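Local atomic coordinates of caspase Nc subunit 1 (Drosophila melanogaster, PDB entry 2FP3), a protein that acts as an initiator caspase, a cysteine protease that helps start the activation cascade of the caspases that execute apoptosis in the fly. Residues 59-71 with 93-106. The protein carries 2 engineered substitutions. Numbering follows the deposited sequence.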
ATOM      1  N   PHE A  59      -5.778  19.081  -3.752  1.00 36.62           N
ATOM      2  CA  PHE A  59      -4.404  19.040  -3.254  1.00 36.89           C
ATOM      3  C   PHE A  59      -4.276  18.088  -2.069  1.00 35.35           C
ATOM      4  O   PHE A  59      -3.185  17.867  -1.552  1.00 35.36           O
ATOM      5  CB  PHE A  59      -3.923  20.434  -2.856  1.00 37.52           C
ATOM      6  CG  PHE A  59      -4.007  21.436  -3.968  1.00 38.17           C
ATOM      7  CD1 PHE A  59      -5.040  22.367  -4.007  1.00 39.48           C
ATOM      8  CD2 PHE A  59      -3.104  21.395  -5.021  1.00 37.42           C
ATOM      9  CE1 PHE A  59      -5.173  23.233  -5.086  1.00 40.41           C
ATOM     10  CE2 PHE A  59      -3.230  22.258  -6.105  1.00 37.78           C
ATOM     11  CZ  PHE A  59      -4.264  23.174  -6.138  1.00 38.70           C
ATOM     12  N   ASN A  60      -5.400  17.512  -1.660  1.00 34.29           N
ATOM     13  CA  ASN A  60      -5.436  16.597  -0.534  1.00 35.61           C
ATOM     14  C   ASN A  60      -6.027  15.247  -0.934  1.00 34.54           C
ATOM     15  O   ASN A  60      -6.697  14.596  -0.136  1.00 34.05           O
ATOM     16  CB  ASN A  60      -6.275  17.220   0.579  1.00 37.16           C
ATOM     17  CG  ASN A  60      -5.535  18.305   1.331  1.00 42.01           C
ATOM     18  OD1 ASN A  60      -4.648  18.018   2.125  1.00 47.05           O
ATOM     19  ND2 ASN A  60      -5.892  19.555   1.081  1.00 43.35           N
ATOM     20  N   ARG A  61      -5.776  14.828  -2.170  1.00 33.96           N
ATOM     21  CA  ARG A  61      -6.316  13.573  -2.676  1.00 36.28           C
ATOM     22  C   ARG A  61      -5.856  12.371  -1.863  1.00 35.71           C
ATOM     23  O   ARG A  61      -6.651  11.475  -1.581  1.00 35.66           O
ATOM     24  CB  ARG A  61      -5.948  13.393  -4.155  1.00 36.64           C
ATOM     25  CG  ARG A  61      -6.617  12.210  -4.824  1.00 36.50           C
ATOM     26  CD  ARG A  61      -8.112  12.143  -4.496  1.00 39.39           C
ATOM     27  NE  ARG A  61      -8.847  13.318  -4.965  1.00 41.41           N
ATOM     28  CZ  ARG A  61      -9.125  13.578  -6.239  1.00 39.37           C
ATOM     29  NH1 ARG A  61      -8.736  12.739  -7.191  1.00 42.32           N
ATOM     30  NH2 ARG A  61      -9.781  14.681  -6.566  1.00 37.18           N
ATOM     31  N   GLY A  62      -4.583  12.352  -1.479  1.00 35.34           N
ATOM     32  CA  GLY A  62      -4.087  11.245  -0.683  1.00 31.70           C
ATOM     33  C   GLY A  62      -2.667  11.384  -0.170  1.00 31.98           C
ATOM     34  O   GLY A  62      -1.882  12.218  -0.648  1.00 31.52           O
ATOM     35  N   VAL A  63      -2.337  10.571   0.830  1.00 30.70           N
ATOM     36  CA  VAL A  63      -0.999  10.557   1.400  1.00 30.96           C
ATOM     37  C   VAL A  63      -0.476   9.124   1.310  1.00 34.40           C
ATOM     38  O   VAL A  63      -1.160   8.172   1.701  1.00 30.34           O
ATOM     39  CB  VAL A  63      -0.989  10.975   2.894  1.00 30.32           C
ATOM     40  CG1 VAL A  63       0.363  10.633   3.511  1.00 32.09           C
ATOM     41  CG2 VAL A  63      -1.261  12.486   3.045  1.00 27.77           C
ATOM     42  N   LEU A  64       0.732   8.978   0.785  1.00 33.93           N
ATOM     43  CA  LEU A  64       1.358   7.673   0.669  1.00 36.74           C
ATOM     44  C   LEU A  64       2.594   7.608   1.548  1.00 39.95           C
ATOM     45  O   LEU A  64       3.485   8.455   1.453  1.00 40.72           O
ATOM     46  CB  LEU A  64       1.784   7.382  -0.777  1.00 36.52           C
ATOM     47  CG  LEU A  64       2.816   6.246  -0.890  1.00 36.27           C
ATOM     48  CD1 LEU A  64       2.172   4.949  -0.448  1.00 34.25           C
ATOM     49  CD2 LEU A  64       3.338   6.116  -2.325  1.00 37.95           C
ATOM     50  N   LEU A  65       2.640   6.611   2.417  1.00 40.34           N
ATOM     51  CA  LEU A  65       3.807   6.407   3.264  1.00 39.50           C
ATOM     52  C   LEU A  65       4.471   5.194   2.637  1.00 40.07           C
ATOM     53  O   LEU A  65       3.931   4.087   2.708  1.00 40.64           O
ATOM     54  CB  LEU A  65       3.412   6.087   4.707  1.00 36.71           C
ATOM     55  CG  LEU A  65       4.587   5.569   5.555  1.00 33.88           C
ATOM     56  CD1 LEU A  65       5.669   6.644   5.636  1.00 30.92           C
ATOM     57  CD2 LEU A  65       4.105   5.185   6.947  1.00 29.49           C
ATOM     58  N   MET A  66       5.618   5.398   1.997  1.00 42.51           N
ATOM     59  CA  MET A  66       6.315   4.293   1.359  1.00 42.61           C
ATOM     60  C   MET A  66       7.613   3.975   2.076  1.00 41.81           C
ATOM     61  O   MET A  66       8.497   4.819   2.170  1.00 42.93           O
ATOM     62  CB  MET A  66       6.625   4.615  -0.095  1.00 43.51           C
ATOM     63  CG  MET A  66       6.789   3.372  -0.941  1.00 50.16           C
ATOM     64  SD  MET A  66       8.029   3.526  -2.215  1.00 52.07           S
ATOM     65  CE  MET A  66       7.295   4.724  -3.274  1.00 58.38           C
ATOM     66  N   VAL A  67       7.726   2.755   2.585  1.00 41.20           N
ATOM     67  CA  VAL A  67       8.932   2.336   3.285  1.00 43.90           C
ATOM     68  C   VAL A  67       9.519   1.090   2.608  1.00 46.53           C
ATOM     69  O   VAL A  67       8.969  -0.003   2.708  1.00 47.19           O
ATOM     70  CB  VAL A  67       8.620   2.039   4.761  1.00 43.24           C
ATOM     71  CG1 VAL A  67       9.840   1.454   5.450  1.00 43.72           C
ATOM     72  CG2 VAL A  67       8.164   3.314   5.457  1.00 41.57           C
ATOM     73  N   ASN A  68      10.631   1.273   1.904  1.00 49.14           N
ATOM     74  CA  ASN A  68      11.291   0.180   1.198  1.00 53.21           C
ATOM     75  C   ASN A  68      12.615  -0.175   1.890  1.00 56.58           C
ATOM     76  O   ASN A  68      13.634   0.484   1.671  1.00 57.34           O
ATOM     77  CB  ASN A  68      11.563   0.593  -0.254  1.00 52.71           C
ATOM     78  CG  ASN A  68      11.710  -0.597  -1.188  1.00 53.36           C
ATOM     79  OD1 ASN A  68      11.843  -1.739  -0.747  1.00 54.28           O
ATOM     80  ND2 ASN A  68      11.694  -0.331  -2.492  1.00 52.98           N
ATOM     81  N   ILE A  69      12.588  -1.205   2.731  1.00 59.33           N
ATOM     82  CA  ILE A  69      13.779  -1.658   3.454  1.00 62.55           C
ATOM     83  C   ILE A  69      14.536  -2.644   2.563  1.00 66.24           C
ATOM     84  O   ILE A  69      13.969  -3.643   2.116  1.00 66.92           O
ATOM     85  CB  ILE A  69      13.388  -2.376   4.763  1.00 61.43           C
ATOM     86  CG1 ILE A  69      12.510  -1.458   5.615  1.00 60.42           C
ATOM     87  CG2 ILE A  69      14.632  -2.790   5.529  1.00 60.12           C
ATOM     88  CD1 ILE A  69      12.021  -2.096   6.893  1.00 60.29           C
ATOM     89  N   MET A  70      15.813  -2.386   2.307  1.00 71.23           N
ATOM     90  CA  MET A  70      16.555  -3.287   1.438  1.00 78.13           C
ATOM     91  C   MET A  70      17.934  -3.713   1.913  1.00 74.15           C
ATOM     92  O   MET A  70      18.696  -4.298   1.151  1.00 72.08           O
ATOM     93  CB  MET A  70      16.652  -2.681   0.041  1.00 87.68           C
ATOM     94  CG  MET A  70      17.173  -1.263   0.018  1.00101.84           C
ATOM     95  SD  MET A  70      16.976  -0.551  -1.617  1.00110.82           S
ATOM     96  CE  MET A  70      18.351  -1.328  -2.476  1.00116.13           C
ATOM     97  N   ASP A  71      18.251  -3.435   3.171  1.00 73.18           N
ATOM     98  CA  ASP A  71      19.545  -3.821   3.721  1.00 75.56           C
ATOM     99  C   ASP A  71      19.370  -4.478   5.080  1.00 78.22           C
ATOM    100  O   ASP A  71      18.661  -3.965   5.947  1.00 76.05           O
ATOM    101  CB  ASP A  71      20.467  -2.605   3.838  1.00 73.37           C
ATOM    102  CG  ASP A  71      21.066  -2.195   2.501  1.00 73.60           C
ATOM    103  OD1 ASP A  71      21.700  -1.121   2.442  1.00 74.96           O
ATOM    104  OD2 ASP A  71      20.916  -2.942   1.511  1.00 72.21           O
ATOM    105  N   PHE A  93       1.801   7.210  -7.752  1.00 42.57           N
ATOM    106  CA  PHE A  93       1.093   8.073  -6.827  1.00 40.92           C
ATOM    107  C   PHE A  93       1.248   9.558  -7.104  1.00 41.85           C
ATOM    108  O   PHE A  93       0.427  10.364  -6.650  1.00 41.82           O
ATOM    109  CB  PHE A  93       1.425   7.699  -5.375  1.00 38.68           C
ATOM    110  CG  PHE A  93       0.753   6.423  -4.938  1.00 36.28           C
ATOM    111  CD1 PHE A  93       1.391   5.196  -5.083  1.00 34.06           C
ATOM    112  CD2 PHE A  93      -0.575   6.436  -4.517  1.00 35.15           C
ATOM    113  CE1 PHE A  93       0.718   4.003  -4.831  1.00 32.78           C
ATOM    114  CE2 PHE A  93      -1.260   5.244  -4.263  1.00 35.29           C
ATOM    115  CZ  PHE A  93      -0.607   4.023  -4.425  1.00 32.85           C
ATOM    116  N   GLN A  94       2.280   9.930  -7.860  1.00 42.29           N
ATOM    117  CA  GLN A  94       2.433  11.336  -8.235  1.00 42.27           C
ATOM    118  C   GLN A  94       1.316  11.649  -9.224  1.00 43.18           C
ATOM    119  O   GLN A  94       0.736  12.727  -9.196  1.00 43.33           O
ATOM    120  CB  GLN A  94       3.776  11.596  -8.901  1.00 44.22           C
ATOM    121  CG  GLN A  94       4.929  11.702  -7.930  1.00 49.18           C
ATOM    122  CD  GLN A  94       6.185  12.219  -8.589  1.00 52.18           C
ATOM    123  OE1 GLN A  94       6.597  11.729  -9.647  1.00 53.95           O
ATOM    124  NE2 GLN A  94       6.812  13.215  -7.967  1.00 55.25           N
ATOM    125  N   GLU A  95       1.010  10.685 -10.088  1.00 43.31           N
ATOM    126  CA  GLU A  95      -0.040  10.847 -11.074  1.00 43.24           C
ATOM    127  C   GLU A  95      -1.410  10.772 -10.404  1.00 44.12           C
ATOM    128  O   GLU A  95      -2.413  11.227 -10.968  1.00 43.52           O
ATOM    129  CB  GLU A  95       0.092   9.773 -12.153  1.00 44.59           C
ATOM    130  CG  GLU A  95       1.471   9.741 -12.791  1.00 48.92           C
ATOM    131  CD  GLU A  95       1.781  10.996 -13.597  1.00 49.93           C
ATOM    132  OE1 GLU A  95       2.978  11.324 -13.746  1.00 50.19           O
ATOM    133  OE2 GLU A  95       0.839  11.646 -14.091  1.00 50.67           O
ATOM    134  N   LEU A  96      -1.472  10.186  -9.210  1.00 44.00           N
ATOM    135  CA  LEU A  96      -2.749  10.137  -8.502  1.00 42.73           C
ATOM    136  C   LEU A  96      -2.828  11.391  -7.634  1.00 39.82           C
ATOM    137  O   LEU A  96      -3.781  11.599  -6.893  1.00 38.37           O
ATOM    138  CB  LEU A  96      -2.858   8.879  -7.629  1.00 45.74           C
ATOM    139  CG  LEU A  96      -2.829   7.532  -8.355  1.00 50.13           C
ATOM    140  CD1 LEU A  96      -3.131   6.418  -7.368  1.00 50.88           C
ATOM    141  CD2 LEU A  96      -3.842   7.521  -9.473  1.00 51.61           C
ATOM    142  N   ASN A  97      -1.800  12.223  -7.742  1.00 39.41           N
ATOM    143  CA  ASN A  97      -1.723  13.467  -7.003  1.00 41.81           C
ATOM    144  C   ASN A  97      -1.660  13.304  -5.487  1.00 42.24           C
ATOM    145  O   ASN A  97      -2.263  14.086  -4.761  1.00 39.04           O
ATOM    146  CB  ASN A  97      -2.905  14.354  -7.368  1.00 46.46           C
ATOM    147  CG  ASN A  97      -3.019  14.577  -8.859  1.00 52.84           C
ATOM    148  OD1 ASN A  97      -3.852  13.958  -9.532  1.00 55.41           O
ATOM    149  ND2 ASN A  97      -2.173  15.454  -9.390  1.00 53.36           N
ATOM    150  N   PHE A  98      -0.940  12.288  -5.017  1.00 40.07           N
ATOM    151  CA  PHE A  98      -0.783  12.046  -3.587  1.00 39.02           C
ATOM    152  C   PHE A  98       0.440  12.783  -3.074  1.00 39.90           C
ATOM    153  O   PHE A  98       1.358  13.086  -3.835  1.00 39.83           O
ATOM    154  CB  PHE A  98      -0.550  10.555  -3.284  1.00 39.12           C
ATOM    155  CG  PHE A  98      -1.801   9.769  -3.039  1.00 37.31           C
ATOM    156  CD1 PHE A  98      -1.853   8.856  -1.996  1.00 34.74           C
ATOM    157  CD2 PHE A  98      -2.917   9.928  -3.852  1.00 39.59           C
ATOM    158  CE1 PHE A  98      -3.001   8.100  -1.759  1.00 36.77           C
ATOM    159  CE2 PHE A  98      -4.080   9.173  -3.626  1.00 41.21           C
ATOM    160  CZ  PHE A  98      -4.119   8.255  -2.572  1.00 37.60           C
ATOM    161  N   THR A  99       0.438  13.068  -1.779  1.00 39.33           N
ATOM    162  CA  THR A  99       1.579  13.682  -1.134  1.00 37.23           C
ATOM    163  C   THR A  99       2.341  12.427  -0.688  1.00 39.77           C
ATOM    164  O   THR A  99       1.780  11.565  -0.010  1.00 42.54           O
ATOM    165  CB  THR A  99       1.132  14.528   0.058  1.00 36.86           C
ATOM    166  OG1 THR A  99       0.642  15.779  -0.435  1.00 36.01           O
ATOM    167  CG2 THR A  99       2.275  14.757   1.038  1.00 33.02           C
ATOM    168  N   ILE A 100       3.602  12.318  -1.089  1.00 40.62           N
ATOM    169  CA  ILE A 100       4.406  11.136  -0.800  1.00 41.41           C
ATOM    170  C   ILE A 100       5.560  11.261   0.200  1.00 39.74           C
ATOM    171  O   ILE A 100       6.390  12.162   0.098  1.00 41.55           O
ATOM    172  CB  ILE A 100       4.983  10.596  -2.119  1.00 42.92           C
ATOM    173  CG1 ILE A 100       3.865  10.525  -3.163  1.00 43.39           C
ATOM    174  CG2 ILE A 100       5.625   9.222  -1.893  1.00 43.98           C
ATOM    175  CD1 ILE A 100       4.339  10.178  -4.557  1.00 43.51           C
ATOM    176  N   PHE A 101       5.614  10.336   1.153  1.00 39.04           N
ATOM    177  CA  PHE A 101       6.682  10.311   2.157  1.00 39.85           C
ATOM    178  C   PHE A 101       7.406   8.969   2.009  1.00 44.09           C
ATOM    179  O   PHE A 101       7.003   7.953   2.586  1.00 39.87           O
ATOM    180  CB  PHE A 101       6.102  10.463   3.565  1.00 33.77           C
ATOM    181  CG  PHE A 101       5.364  11.752   3.774  1.00 34.40           C
ATOM    182  CD1 PHE A 101       3.968  11.778   3.798  1.00 29.67           C
ATOM    183  CD2 PHE A 101       6.062  12.953   3.924  1.00 33.20           C
ATOM    184  CE1 PHE A 101       3.273  12.976   3.967  1.00 30.09           C
ATOM    185  CE2 PHE A 101       5.379  14.164   4.093  1.00 31.45           C
ATOM    186  CZ  PHE A 101       3.973  14.173   4.114  1.00 30.83           C
ATOM    187  N   PRO A 102       8.490   8.954   1.216  1.00 44.41           N
ATOM    188  CA  PRO A 102       9.281   7.751   0.960  1.00 49.07           C
ATOM    189  C   PRO A 102      10.494   7.598   1.843  1.00 51.09           C
ATOM    190  O   PRO A 102      11.186   8.569   2.119  1.00 54.21           O
ATOM    191  CB  PRO A 102       9.673   7.928  -0.496  1.00 50.72           C
ATOM    192  CG  PRO A 102      10.030   9.398  -0.520  1.00 48.82           C
ATOM    193  CD  PRO A 102       8.937  10.059   0.342  1.00 48.34           C
ATOM    194  N   TYR A 103      10.753   6.369   2.272  1.00 52.18           N
ATOM    195  CA  TYR A 103      11.911   6.082   3.105  1.00 52.72           C
ATOM    196  C   TYR A 103      12.623   4.808   2.665  1.00 55.80           C
ATOM    197  O   TYR A 103      12.027   3.931   2.017  1.00 52.90           O
ATOM    198  CB  TYR A 103      11.506   5.951   4.571  1.00 50.04           C
ATOM    199  CG  TYR A 103      10.891   7.208   5.150  1.00 52.27           C
ATOM    200  CD1 TYR A 103       9.570   7.547   4.881  1.00 51.96           C
ATOM    201  CD2 TYR A 103      11.631   8.050   5.977  1.00 53.13           C
ATOM    202  CE1 TYR A 103       8.996   8.692   5.427  1.00 54.16           C
ATOM    203  CE2 TYR A 103      11.069   9.197   6.527  1.00 54.82           C
ATOM    204  CZ  TYR A 103       9.747   9.511   6.250  1.00 56.02           C
ATOM    205  OH  TYR A 103       9.170  10.631   6.820  1.00 57.84           O
ATOM    206  N   GLY A 104      13.909   4.729   3.008  1.00 57.05           N
ATOM    207  CA  GLY A 104      14.711   3.560   2.682  1.00 60.54           C
ATOM    208  C   GLY A 104      14.832   2.647   3.896  1.00 59.06           C
ATOM    209  O   GLY A 104      13.822   2.223   4.469  1.00 62.21           O
ATOM    210  N   ASN A 105      16.060   2.350   4.304  1.00 57.84           N
ATOM    211  CA  ASN A 105      16.269   1.486   5.455  1.00 54.49           C
ATOM    212  C   ASN A 105      15.978   2.181   6.786  1.00 50.11           C
ATOM    213  O   ASN A 105      16.448   3.289   7.044  1.00 50.37           O
ATOM    214  CB  ASN A 105      17.701   0.945   5.466  1.00 57.69           C
ATOM    215  CG  ASN A 105      18.019   0.117   4.238  1.00 62.56           C
ATOM    216  OD1 ASN A 105      17.239  -0.752   3.844  1.00 65.99           O
ATOM    217  ND2 ASN A 105      19.172   0.375   3.630  1.00 64.38           N
ATOM    218  N   VAL A 106      15.188   1.530   7.628  1.00 47.03           N
ATOM    219  CA  VAL A 106      14.866   2.079   8.934  1.00 49.49           C
ATOM    220  C   VAL A 106      14.718   0.925   9.907  1.00 49.35           C
ATOM    221  O   VAL A 106      14.409  -0.197   9.505  1.00 48.87           O
ATOM    222  CB  VAL A 106      13.549   2.916   8.921  1.00 49.09           C
ATOM    223  CG1 VAL A 106      13.732   4.158   8.078  1.00 50.33           C
ATOM    224  CG2 VAL A 106      12.399   2.088   8.396  1.00 48.70           C
TER
HETATM  225  O   HOH W   1      -1.545  15.265  -1.808  1.00 44.23           O
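Gly62 and Phe98 meet over a ring face: the glycine CA stands 3.3 Å from the centroid of the Phe98 ring, almost on its normal, while Phe93 CD2 covers the opposite face nearer the rim. Phe98 thus lies flat against the backbone at Gly62, with Phe93 behind it. The pairing itself rests on backbone bonds. Residues 62-68 and 98-103 run parallel, and six N-H...O bonds join them, from Thr99 N to Gly62 O (2.7 Å) through to Asn68 N and Tyr103 O (3.0 Å).

Apolar packing occupies both sheet faces. Leu64 sends CD2 to Phe93 CD1 at 3.5 Å, its chi1 of 162° swinging CG away from the backbone N, and also reaches Ile100 CG2. On the other face, Val63 CG1 meets the edge of the Phe101 ring, 3.8 Å from CE1, and Leu65 CD1 approaches Tyr103 CE1.

Beyond the strands, side-chain bonding takes over: Asn105 OD1 accepts from Met70 N (2.7 Å) and, weakly, from Asp71 N. The polar end of Asn68 turns instead to Ser86, Ala82 and Arg79. Together with helix 82-95, the strands form a beta-alpha-beta crossover at one side of the caspase-domain sheet, whose strand 130-139 flanks 62-68.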